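Local atomic coordinates of rubisco operon transcriptional regulator (Synechocystis sp., PDB entry 5Y2W), a protein that acts as a LysR-type transcriptional repressor, probably coordinating carbon and nitrogen metabolism through a regulatory domain that binds 2-phosphoglycolate. Residues 141-146 and 157-162; 30-35 and 205-210. All blocks are in the same frame, centred on the assembly; numbering follows the deposited sequence.

From the N terminus, the chain first forms strand 11-18 and then helix 24-35, whose end (30-35) waits for its partner in contact 2. It goes on through strands of both beta sheets before reaching 141-146, where contact 1 closes a short loop with 157-162 after ten intervening residues. After that it returns to the five-stranded sheet through strand 186-192 and enters helix 199-211, where 205-210 closes the long loop of contact 2, with contact 1 nested inside it. The two contacts lie in different parts of the regulatory domain, their centres about 27 Å apart. Contact 1 joins a helix start to the three-stranded sheet near the ligand, while contact 2 ties together two helices beside the five-stranded sheet.

Contact 1: 141-146 and 157-162; sequences GSNEAI and SVLSQH
Ile146 and Leu159 supply the apolar part of this buried contact, with Ile146 CD1 4.0 Å from Leu159 CD2. The other branch of Ile146 presses harder: CG2 sits 3.4 Å from Ser157 CB, tighter than usual for two carbons. With CG placed beside its own backbone N (chi1 -57°), Asn143 runs alongside Leu159 in the opposite sense, and Asn143 OD1 packs 3.2 Å from Leu159 CD2.

The polar part centres on the Asn143 amide. A water donates to Asn143 OD1 at 2.8 Å and accepts from Ser160 N at 3.0 Å, bridging helix and strand. OD1 also takes a bond from Arg113, and ND2 is bonded to Thr19. Both residues line the 2-phosphoglycolate pocket, so Asn143 plausibly helps position them. Ser157 OG donates to the backbone oxygen of Ile111.

Each segment also has a local side-chain bond: Ser142, the helix N-cap, accepts through OG from Ala145 N (171° at the hydrogen), and Ser160 OG closes an ST turn with His162 N.

Helix 143-151 thus packs its first turn on strand 157-160, an outer strand of the three-stranded antiparallel sheet, paired with strand 81-89.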
loop_
_atom_site.group_PDB
_atom_site.type_symbol
_atom_site.label_atom_id
_atom_site.label_comp_id
_atom_site.label_asym_id
_atom_site.label_seq_id
_atom_site.Cartn_x
_atom_site.Cartn_y
_atom_site.Cartn_z
ATOM N N GLY A 141 -0.220 -5.740 7.770
ATOM C CA GLY A 141 0.843 -4.907 7.241
ATOM C C GLY A 141 0.521 -3.909 6.108
ATOM O O GLY A 141 1.268 -3.808 5.129
ATOM N N SER A 142 -0.534 -3.127 6.247
ATOM C CA SER A 142 -0.879 -2.143 5.237
ATOM C C SER A 142 -1.994 -1.330 5.798
ATOM O O SER A 142 -2.911 -1.887 6.409
ATOM C CB SER A 142 -1.379 -2.862 3.993
ATOM O OG SER A 142 -2.285 -2.089 3.241
ATOM N N ASN A 143 -1.925 -0.012 5.651
ATOM C CA ASN A 143 -3.067 0.845 5.992
ATOM C C ASN A 143 -4.350 0.480 5.257
ATOM O O ASN A 143 -5.451 0.612 5.811
ATOM C CB ASN A 143 -2.743 2.320 5.788
ATOM C CG ASN A 143 -1.529 2.767 6.605
ATOM O OD1 ASN A 143 -1.524 2.749 7.847
ATOM N ND2 ASN A 143 -0.477 3.148 5.899
ATOM N N GLU A 144 -4.241 0.053 4.013
ATOM C CA GLU A 144 -5.448 -0.180 3.226
ATOM C C GLU A 144 -6.057 -1.458 3.782
ATOM O O GLU A 144 -7.223 -1.543 3.947
ATOM C CB GLU A 144 -5.162 -0.387 1.738
ATOM C CG GLU A 144 -3.934 0.354 1.238
ATOM C CD GLU A 144 -4.218 1.818 1.248
ATOM O OE1 GLU A 144 -5.336 2.101 0.738
ATOM O OE2 GLU A 144 -3.397 2.648 1.788
ATOM N N ALA A 145 -5.222 -2.445 4.081
ATOM C CA ALA A 145 -5.702 -3.729 4.656
ATOM C C ALA A 145 -6.486 -3.465 5.921
ATOM O O ALA A 145 -7.538 -4.036 6.084
ATOM C CB ALA A 145 -4.528 -4.630 4.965
ATOM N N ILE A 146 -5.968 -2.556 6.778
ATOM C CA ILE A 146 -6.615 -2.225 7.977
ATOM C C ILE A 146 -7.931 -1.518 7.738
ATOM O O ILE A 146 -8.927 -1.834 8.394
ATOM C CB ILE A 146 -5.739 -1.378 8.918
ATOM C CG1 ILE A 146 -4.565 -2.192 9.395
ATOM C CG2 ILE A 146 -6.570 -0.958 10.109
ATOM C CD1 ILE A 146 -3.574 -1.459 10.260
ATOM N N SER A 157 -8.965 0.682 14.679
ATOM C CA SER A 157 -7.526 0.870 14.578
ATOM C C SER A 157 -7.187 2.361 14.725
ATOM O O SER A 157 -8.061 3.192 14.884
ATOM C CB SER A 157 -7.019 0.419 13.216
ATOM O OG SER A 157 -5.608 0.141 13.274
ATOM N N VAL A 158 -5.894 2.679 14.703
ATOM C CA VAL A 158 -5.427 4.074 14.662
ATOM C C VAL A 158 -4.559 4.133 13.433
ATOM O O VAL A 158 -3.666 3.287 13.272
ATOM C CB VAL A 158 -4.594 4.430 15.897
ATOM C CG1 VAL A 158 -3.776 5.699 15.642
ATOM C CG2 VAL A 158 -5.459 4.541 17.173
ATOM N N LEU A 159 -4.873 5.066 12.545
ATOM C CA LEU A 159 -4.119 5.255 11.335
ATOM C C LEU A 159 -3.951 6.773 11.128
ATOM O O LEU A 159 -4.711 7.572 11.682
ATOM C CB LEU A 159 -4.915 4.716 10.133
ATOM C CG LEU A 159 -5.265 3.233 9.965
ATOM C CD1 LEU A 159 -6.162 2.999 8.746
ATOM C CD2 LEU A 159 -3.988 2.472 9.860
ATOM N N SER A 160 -3.020 7.146 10.269
ATOM C CA SER A 160 -2.933 8.517 9.765
ATOM C C SER A 160 -4.212 8.918 9.129
ATOM O O SER A 160 -4.751 8.200 8.289
ATOM C CB SER A 160 -1.843 8.659 8.700
ATOM O OG SER A 160 -1.840 9.987 8.234
ATOM N N GLN A 161 -4.671 10.092 9.494
ATOM C CA GLN A 161 -5.792 10.715 8.839
ATOM C C GLN A 161 -5.609 10.887 7.350
ATOM O O GLN A 161 -6.596 10.958 6.633
ATOM C CB GLN A 161 -5.998 12.094 9.423
ATOM C CG GLN A 161 -7.403 12.624 9.232
ATOM C CD GLN A 161 -7.790 13.561 10.334
ATOM O OE1 GLN A 161 -6.938 14.115 11.001
ATOM N NE2 GLN A 161 -9.065 13.753 10.525
ATOM N N HIS A 162 -4.357 10.941 6.864
ATOM C CA HIS A 162 -4.122 11.027 5.411
ATOM C C HIS A 162 -4.616 9.786 4.699
ATOM O O HIS A 162 -4.796 9.839 3.496
ATOM C CB HIS A 162 -2.640 11.216 5.091
ATOM C CG HIS A 162 -2.083 12.501 5.633
ATOM N ND1 HIS A 162 -2.448 13.726 5.130
ATOM C CD2 HIS A 162 -1.227 12.757 6.650
ATOM C CE1 HIS A 162 -1.848 14.686 5.815
ATOM N NE2 HIS A 162 -1.103 14.125 6.747
HETATM O O HOH W 1 -1.103 4.979 9.549
#

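Contact 2: 30-35 and 205-210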
loop_
_atom_site.group_PDB
_atom_site.type_symbol
_atom_site.label_atom_id
_atom_site.label_comp_id
_atom_site.label_asym_id
_atom_site.label_seq_id
_atom_site.Cartn_x
_atom_site.Cartn_y
_atom_site.Cartn_z
ATOM N N GLY A 30 2.989 15.700 -9.676
ATOM C CA GLY A 30 2.373 15.997 -10.952
ATOM C C GLY A 30 2.670 17.396 -11.397
ATOM O O GLY A 30 3.076 17.608 -12.537
ATOM N N GLU A 31 2.463 18.357 -10.506
ATOM C CA GLU A 31 2.816 19.727 -10.818
ATOM C C GLU A 31 4.337 19.797 -11.033
ATOM O O GLU A 31 4.814 20.351 -12.027
ATOM C CB GLU A 31 2.330 20.697 -9.728
ATOM C CG GLU A 31 2.379 22.191 -10.129
ATOM C CD GLU A 31 1.020 22.813 -10.500
ATOM O OE1 GLU A 31 -0.018 22.129 -10.356
ATOM O OE2 GLU A 31 0.980 24.003 -10.927
ATOM N N PHE A 32 5.092 19.178 -10.139
ATOM C CA PHE A 32 6.548 19.273 -10.181
ATOM C C PHE A 32 7.088 18.812 -11.532
ATOM O O PHE A 32 7.922 19.456 -12.116
ATOM C CB PHE A 32 7.164 18.466 -9.041
ATOM C CG PHE A 32 8.674 18.485 -8.999
ATOM C CD1 PHE A 32 9.353 19.583 -8.490
ATOM C CD2 PHE A 32 9.410 17.392 -9.424
ATOM C CE1 PHE A 32 10.737 19.589 -8.420
ATOM C CE2 PHE A 32 10.804 17.387 -9.352
ATOM C CZ PHE A 32 11.463 18.491 -8.849
ATOM N N ILE A 33 6.575 17.709 -12.031
ATOM C CA ILE A 33 7.104 17.071 -13.229
ATOM C C ILE A 33 6.737 17.790 -14.520
ATOM O O ILE A 33 7.446 17.649 -15.528
ATOM C CB ILE A 33 6.631 15.613 -13.210
ATOM C CG1 ILE A 33 7.296 14.930 -12.034
ATOM C CG2 ILE A 33 6.850 14.865 -14.512
ATOM C CD1 ILE A 33 6.681 13.586 -11.793
ATOM N N GLN A 34 5.635 18.544 -14.486
ATOM C CA GLN A 34 5.263 19.420 -15.589
ATOM C C GLN A 34 6.258 20.567 -15.667
ATOM O O GLN A 34 6.654 20.979 -16.750
ATOM C CB GLN A 34 3.895 20.012 -15.372
ATOM C CG GLN A 34 2.808 18.981 -15.429
ATOM C CD GLN A 34 1.491 19.541 -14.974
ATOM O OE1 GLN A 34 1.439 20.380 -14.072
ATOM N NE2 GLN A 34 0.414 19.086 -15.594
ATOM N N LYS A 35 6.636 21.069 -14.496
ATOM C CA LYS A 35 7.584 22.154 -14.369
ATOM C C LYS A 35 9.004 21.755 -14.776
ATOM O O LYS A 35 9.757 22.590 -15.257
ATOM C CB LYS A 35 7.562 22.706 -12.939
ATOM C CG LYS A 35 8.413 23.947 -12.778
ATOM C CD LYS A 35 7.993 24.826 -11.621
ATOM C CE LYS A 35 8.833 26.099 -11.625
ATOM N NZ LYS A 35 8.025 27.307 -11.295
ATOM N N LEU A 205 12.973 19.842 -2.943
ATOM C CA LEU A 205 12.875 20.192 -1.543
ATOM C C LEU A 205 12.279 21.560 -1.361
ATOM O O LEU A 205 11.304 21.744 -0.597
ATOM C CB LEU A 205 14.266 20.087 -0.913
ATOM C CG LEU A 205 14.444 20.378 0.590
ATOM C CD1 LEU A 205 13.523 19.509 1.460
ATOM C CD2 LEU A 205 15.907 20.169 1.013
ATOM N N ASP A 206 12.807 22.521 -2.107
ATOM C CA ASP A 206 12.277 23.884 -2.071
ATOM C C ASP A 206 10.880 23.904 -2.629
ATOM O O ASP A 206 10.050 24.682 -2.180
ATOM C CB ASP A 206 13.149 24.866 -2.910
ATOM C CG ASP A 206 14.574 24.994 -2.383
ATOM O OD1 ASP A 206 14.785 24.790 -1.179
ATOM O OD2 ASP A 206 15.494 25.261 -3.161
ATOM N N TYR A 207 10.629 23.086 -3.654
ATOM C CA TYR A 207 9.277 23.008 -4.237
ATOM C C TYR A 207 8.255 22.479 -3.184
ATOM O O TYR A 207 7.171 23.065 -2.940
ATOM C CB TYR A 207 9.284 22.144 -5.520
ATOM C CG TYR A 207 7.877 21.822 -6.001
ATOM C CD1 TYR A 207 7.087 22.788 -6.625
ATOM C CD2 TYR A 207 7.320 20.558 -5.782
ATOM C CE1 TYR A 207 5.793 22.502 -7.025
ATOM C CE2 TYR A 207 6.029 20.266 -6.173
ATOM C CZ TYR A 207 5.273 21.232 -6.800
ATOM O OH TYR A 207 3.996 20.899 -7.183
ATOM N N LEU A 208 8.643 21.394 -2.537
ATOM C CA LEU A 208 7.820 20.800 -1.467
ATOM C C LEU A 208 7.533 21.813 -0.382
ATOM O O LEU A 208 6.370 22.019 0.002
ATOM C CB LEU A 208 8.533 19.574 -0.869
ATOM C CG LEU A 208 7.820 18.802 0.261
ATOM C CD1 LEU A 208 6.444 18.263 -0.147
ATOM C CD2 LEU A 208 8.693 17.654 0.700
ATOM N N MET A 209 8.590 22.454 0.133
ATOM C CA MET A 209 8.393 23.462 1.202
ATOM C C MET A 209 7.490 24.578 0.756
ATOM O O MET A 209 6.649 25.056 1.504
ATOM C CB MET A 209 9.709 24.061 1.658
ATOM C CG MET A 209 10.589 23.026 2.307
ATOM S SD MET A 209 9.629 22.052 3.526
ATOM C CE MET A 209 10.904 20.865 3.706
ATOM N N ALA A 210 7.648 25.012 -0.473
ATOM C CA ALA A 210 6.866 26.159 -0.894
ATOM C C ALA A 210 5.425 25.775 -1.036
ATOM O O ALA A 210 4.565 26.458 -0.534
ATOM C CB ALA A 210 7.421 26.711 -2.211
#
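Between segments 30-35 and 205-210 the nearest CA atoms are those of Phe32 and Tyr207, 7.5 Å apart, and no hydrogen bond joins the two segments directly. Tyr207 does most of the work. Its CG extends trans to the backbone N (chi1 169°), which carries the ring across to the other helix, where it lies against the backbone and the root of the Phe32 side chain. One face of the Tyr207 ring is covered by Phe32 CA, 4.0 Å above the plane and displaced toward the rim. Phe32 CB adds to this at 3.6 Å from Tyr207 CE2.

The two aromatic rings meet obliquely, with centroids 5.3 Å apart and planes at 44°. Their closest atoms are Phe32 CD1 and Tyr207 CD2, at 3.5 Å.

At the far end of the tyrosine, Tyr207 OH is 3.0 Å from Glu31 CB, an unusually short approach for an oxygen and a carbon, and a packing contact with no hydrogen bond. The Glu31 chain then bends at chi2 (103°) and takes its carboxylate away from the contact. The same hydroxyl has a weak hydrogen bond with the backbone oxygen of Leu28, one turn earlier in helix 24-35. With an alanine at Tyr207, the flank of Phe32 would probably lose its ring cover, a gap would open between the helices, and Leu28 O would lose this weak bond.

Helix 24-35 is the connection of a beta-alpha-beta crossover between parallel strands 11-18 and 39-46. Phe32 also meets Phe204 edge-to-face, a second link to helix 199-211. That helix rests Leu205, Leu208 and Met209 on Val189 of strand 186-192, while Ile33 packs against Leu138 of the second subunit.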